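CaaX farnesyltransferase alpha subunit Ram2 (Aspergillus fumigatus, PDB 4L9P) forms the alpha subunit of a protein farnesyltransferase, which probably attaches an isoprenoid to the cysteine of CaaX-motif proteins. Local coordinates at residues S134-F139 with R172-W177. The protein carries 1 engineered substitution. Numbering follows the deposited sequence.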
ATOM      1  N   SER A 134      -3.558  19.938  15.729  1.00  8.69           N
ATOM      2  CA  SER A 134      -2.206  20.494  15.637  1.00 10.11           C
ATOM      3  C   SER A 134      -2.164  21.980  16.009  1.00 11.33           C
ATOM      4  O   SER A 134      -1.067  22.546  16.118  1.00 12.22           O
ATOM      5  CB  SER A 134      -1.639  20.299  14.217  1.00 12.79           C
ATOM      6  OG  SER A 134      -2.326  21.102  13.293  1.00 13.74           O
ATOM      7  N   SER A 135      -3.326  22.627  16.149  1.00 10.94           N
ATOM      8  CA  SER A 135      -3.289  24.070  16.461  1.00 13.00           C
ATOM      9  C   SER A 135      -3.065  24.264  17.947  1.00 12.56           C
ATOM     10  O   SER A 135      -4.017  24.061  18.760  1.00 12.15           O
ATOM     11  CB  SER A 135      -4.593  24.697  16.072  1.00 14.52           C
ATOM     12  OG  SER A 135      -4.506  26.087  16.471  1.00 17.67           O
ATOM     13  N   ARG A 136      -1.848  24.685  18.315  1.00 13.01           N
ATOM     14  CA  ARG A 136      -1.493  24.813  19.735  1.00 15.83           C
ATOM     15  C   ARG A 136      -2.271  25.952  20.435  1.00 16.21           C
ATOM     16  O   ARG A 136      -2.533  25.895  21.652  1.00 16.45           O
ATOM     17  CB  ARG A 136       0.039  24.945  19.900  1.00 18.06           C
ATOM     18  CG  ARG A 136       0.715  23.533  19.835  1.00 20.10           C
ATOM     19  CD  ARG A 136       2.235  23.588  20.063  1.00 22.17           C
ATOM     20  NE  ARG A 136       2.877  22.343  19.671  1.00 22.57           N
ATOM     21  CZ  ARG A 136       2.851  21.211  20.378  1.00 23.92           C
ATOM     22  NH1 ARG A 136       2.177  21.130  21.515  1.00 25.05           N
ATOM     23  NH2 ARG A 136       3.516  20.184  19.931  1.00 24.93           N
ATOM     24  N   ALA A 137      -2.709  26.921  19.642  1.00 16.46           N
ATOM     25  CA  ALA A 137      -3.496  28.042  20.176  1.00 19.04           C
ATOM     26  C   ALA A 137      -4.826  27.495  20.694  1.00 17.76           C
ATOM     27  O   ALA A 137      -5.330  27.945  21.735  1.00 20.06           O
ATOM     28  CB  ALA A 137      -3.712  29.046  19.096  1.00 20.84           C
ATOM     29  N   HIS A 138      -5.344  26.424  20.066  1.00 16.47           N
ATOM     30  CA  HIS A 138      -6.634  25.890  20.476  1.00 15.84           C
ATOM     31  C   HIS A 138      -6.512  24.675  21.415  1.00 14.00           C
ATOM     32  O   HIS A 138      -7.397  24.420  22.257  1.00 16.24           O
ATOM     33  CB  HIS A 138      -7.426  25.441  19.234  1.00 17.39           C
ATOM     34  CG  HIS A 138      -7.822  26.580  18.343  1.00 20.40           C
ATOM     35  ND1 HIS A 138      -6.971  27.121  17.401  1.00 23.06           N
ATOM     36  CD2 HIS A 138      -8.969  27.298  18.283  1.00 21.80           C
ATOM     37  CE1 HIS A 138      -7.594  28.110  16.776  1.00 24.06           C
ATOM     38  NE2 HIS A 138      -8.794  28.255  17.315  1.00 23.59           N
ATOM     39  N   PHE A 139      -5.476  23.868  21.206  1.00 10.82           N
ATOM     40  CA  PHE A 139      -5.265  22.654  21.977  1.00  9.49           C
ATOM     41  C   PHE A 139      -3.852  22.649  22.514  1.00 10.45           C
ATOM     42  O   PHE A 139      -2.973  21.948  22.021  1.00 11.15           O
ATOM     43  CB  PHE A 139      -5.460  21.424  21.054  1.00  8.25           C
ATOM     44  CG  PHE A 139      -6.812  21.417  20.397  1.00  7.43           C
ATOM     45  CD1 PHE A 139      -7.944  21.027  21.140  1.00  8.80           C
ATOM     46  CD2 PHE A 139      -6.958  21.793  19.075  1.00  8.46           C
ATOM     47  CE1 PHE A 139      -9.217  20.994  20.573  1.00  9.63           C
ATOM     48  CE2 PHE A 139      -8.243  21.755  18.464  1.00  8.45           C
ATOM     49  CZ  PHE A 139      -9.383  21.347  19.205  1.00  9.27           C
ATOM     50  N   ARG A 172       3.536  11.961  19.239  1.00  6.16           N
ATOM     51  CA  ARG A 172       4.674  12.818  18.956  1.00  7.68           C
ATOM     52  C   ARG A 172       4.339  14.267  19.260  1.00  6.85           C
ATOM     53  O   ARG A 172       5.171  15.002  19.829  1.00  9.19           O
ATOM     54  CB  ARG A 172       5.071  12.651  17.496  1.00  9.55           C
ATOM     55  CG  ARG A 172       6.299  13.431  17.161  1.00 12.61           C
ATOM     56  CD  ARG A 172       6.769  13.078  15.729  1.00 16.60           C
ATOM     57  NE  ARG A 172       7.969  13.832  15.364  1.00 22.71           N
ATOM     58  CZ  ARG A 172       9.207  13.383  15.601  1.00 23.86           C
ATOM     59  NH1 ARG A 172       9.379  12.233  16.297  1.00 23.46           N
ATOM     60  NH2 ARG A 172      10.245  14.117  15.231  1.00 25.58           N
ATOM     61  N   HIS A 173       3.132  14.705  18.921  1.00  7.08           N
ATOM     62  CA  HIS A 173       2.770  16.117  19.052  1.00  6.55           C
ATOM     63  C   HIS A 173       2.719  16.552  20.501  1.00  7.83           C
ATOM     64  O   HIS A 173       3.265  17.629  20.845  1.00  8.75           O
ATOM     65  CB  HIS A 173       1.423  16.350  18.406  1.00  7.56           C
ATOM     66  CG  HIS A 173       0.989  17.773  18.444  1.00  7.61           C
ATOM     67  ND1 HIS A 173       1.502  18.711  17.571  1.00  9.55           N
ATOM     68  CD2 HIS A 173       0.060  18.417  19.215  1.00  7.41           C
ATOM     69  CE1 HIS A 173       0.916  19.879  17.808  1.00  9.75           C
ATOM     70  NE2 HIS A 173       0.049  19.736  18.814  1.00  9.47           N
ATOM     71  N   PHE A 174       2.073  15.775  21.355  1.00  6.98           N
ATOM     72  CA  PHE A 174       1.942  16.133  22.788  1.00  7.62           C
ATOM     73  C   PHE A 174       3.002  15.462  23.669  1.00  8.32           C
ATOM     74  O   PHE A 174       2.986  15.575  24.888  1.00 10.36           O
ATOM     75  CB  PHE A 174       0.543  15.789  23.257  1.00  8.61           C
ATOM     76  CG  PHE A 174      -0.508  16.719  22.722  1.00  7.47           C
ATOM     77  CD1 PHE A 174      -0.460  18.104  22.968  1.00  9.29           C
ATOM     78  CD2 PHE A 174      -1.588  16.194  22.028  1.00  7.82           C
ATOM     79  CE1 PHE A 174      -1.458  18.937  22.475  1.00  9.64           C
ATOM     80  CE2 PHE A 174      -2.594  17.027  21.519  1.00  8.69           C
ATOM     81  CZ  PHE A 174      -2.546  18.435  21.776  1.00  9.58           C
ATOM     82  N   LYS A 175       3.945  14.778  23.027  1.00  7.91           N
ATOM     83  CA  LYS A 175       5.111  14.157  23.710  1.00  9.19           C
ATOM     84  C   LYS A 175       4.623  13.128  24.762  1.00  9.05           C
ATOM     85  O   LYS A 175       4.955  13.195  25.950  1.00 11.18           O
ATOM     86  CB  LYS A 175       6.058  15.223  24.361  1.00 11.11           C
ATOM     87  CG  LYS A 175       6.560  16.203  23.289  1.00 15.45           C
ATOM     88  CD  LYS A 175       7.670  17.157  23.861  1.00 20.12           C
ATOM     89  CE  LYS A 175       8.076  18.216  22.833  1.00 23.93           C
ATOM     90  NZ  LYS A 175       8.693  17.604  21.600  1.00 26.75           N
ATOM     91  N   LEU A 176       3.860  12.162  24.273  1.00  7.08           N
ATOM     92  CA  LEU A 176       3.146  11.204  25.127  1.00  7.25           C
ATOM     93  C   LEU A 176       3.839   9.846  25.252  1.00  7.33           C
ATOM     94  O   LEU A 176       3.235   8.893  25.725  1.00  6.85           O
ATOM     95  CB  LEU A 176       1.707  11.013  24.641  1.00  6.75           C
ATOM     96  CG  LEU A 176       0.908  12.296  24.476  1.00  6.77           C
ATOM     97  CD1 LEU A 176      -0.469  11.881  23.936  1.00  7.49           C
ATOM     98  CD2 LEU A 176       0.792  12.997  25.819  1.00  7.62           C
ATOM     99  N   TRP A 177       5.109   9.725  24.835  1.00  7.15           N
ATOM    100  CA  TRP A 177       5.756   8.380  24.810  1.00  7.82           C
ATOM    101  C   TRP A 177       5.692   7.737  26.177  1.00  8.22           C
ATOM    102  O   TRP A 177       5.464   6.512  26.259  1.00  9.42           O
ATOM    103  CB  TRP A 177       7.193   8.426  24.347  1.00  8.10           C
ATOM    104  CG  TRP A 177       7.381   8.925  22.962  1.00  9.17           C
ATOM    105  CD1 TRP A 177       7.397   8.170  21.813  1.00  9.92           C
ATOM    106  CD2 TRP A 177       7.639  10.268  22.561  1.00  9.68           C
ATOM    107  NE1 TRP A 177       7.622   8.968  20.717  1.00 10.60           N
ATOM    108  CE2 TRP A 177       7.750  10.266  21.148  1.00 11.05           C
ATOM    109  CE3 TRP A 177       7.759  11.486  23.242  1.00 12.51           C
ATOM    110  CZ2 TRP A 177       8.041  11.402  20.419  1.00 13.38           C
ATOM    111  CZ3 TRP A 177       8.049  12.623  22.503  1.00 13.27           C
ATOM    112  CH2 TRP A 177       8.172  12.571  21.097  1.00 13.94           C
TER
HETATM  113  O   HOH W   1      -1.920  21.466  19.547  1.00 10.10           O
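The guanidinium of Arg136 lies flat on the imidazole of His173, joining two neighbouring layers of the alpha-subunit solenoid, whose paired helices are repeats of the tetratricopeptide-like kind found in the alpha subunits of protein prenyltransferases. Arg136 belongs to the loop that follows helix 123-133, and His173 to the C-terminal end of helix 161-174. Their side chains approach from opposite directions, and the two planes are within 11° of parallel, with centres 3.7 Å apart. The arginine chain, extended from CG to NE, runs alongside the ring so that Arg136 CZ sits 3.5 Å from both CE1 and NE2 of His173. At the far end of the chain Arg136 NH2 donates to the main-chain O of His173 at 2.7 Å, with an N-H...O angle of 161°. This acceptor lies at the edge of the guanidinium, which fixes the group's rotation while one of its faces rests on the ring. With CG anti to its own backbone N (chi1 -178°), His173 projects toward the loop; its ring also stacks with Trp169, one helical turn earlier.

His173 CD2 sits over the centre of one face of the Phe174 ring, whereas the carbonyl O of Phe139 meets that ring at its edge, 3.4 Å from Phe174 CE1. Phe139 CB touches Phe174 CZ at 4.2 Å, while the Phe139 ring turns away to pack on Leu105 and Ile109 of helix 105-118. A water completes the link between the loop and the helix end: it donates to Phe139 O and lies in the imidazole plane, 2.7 Å from His173 NE2.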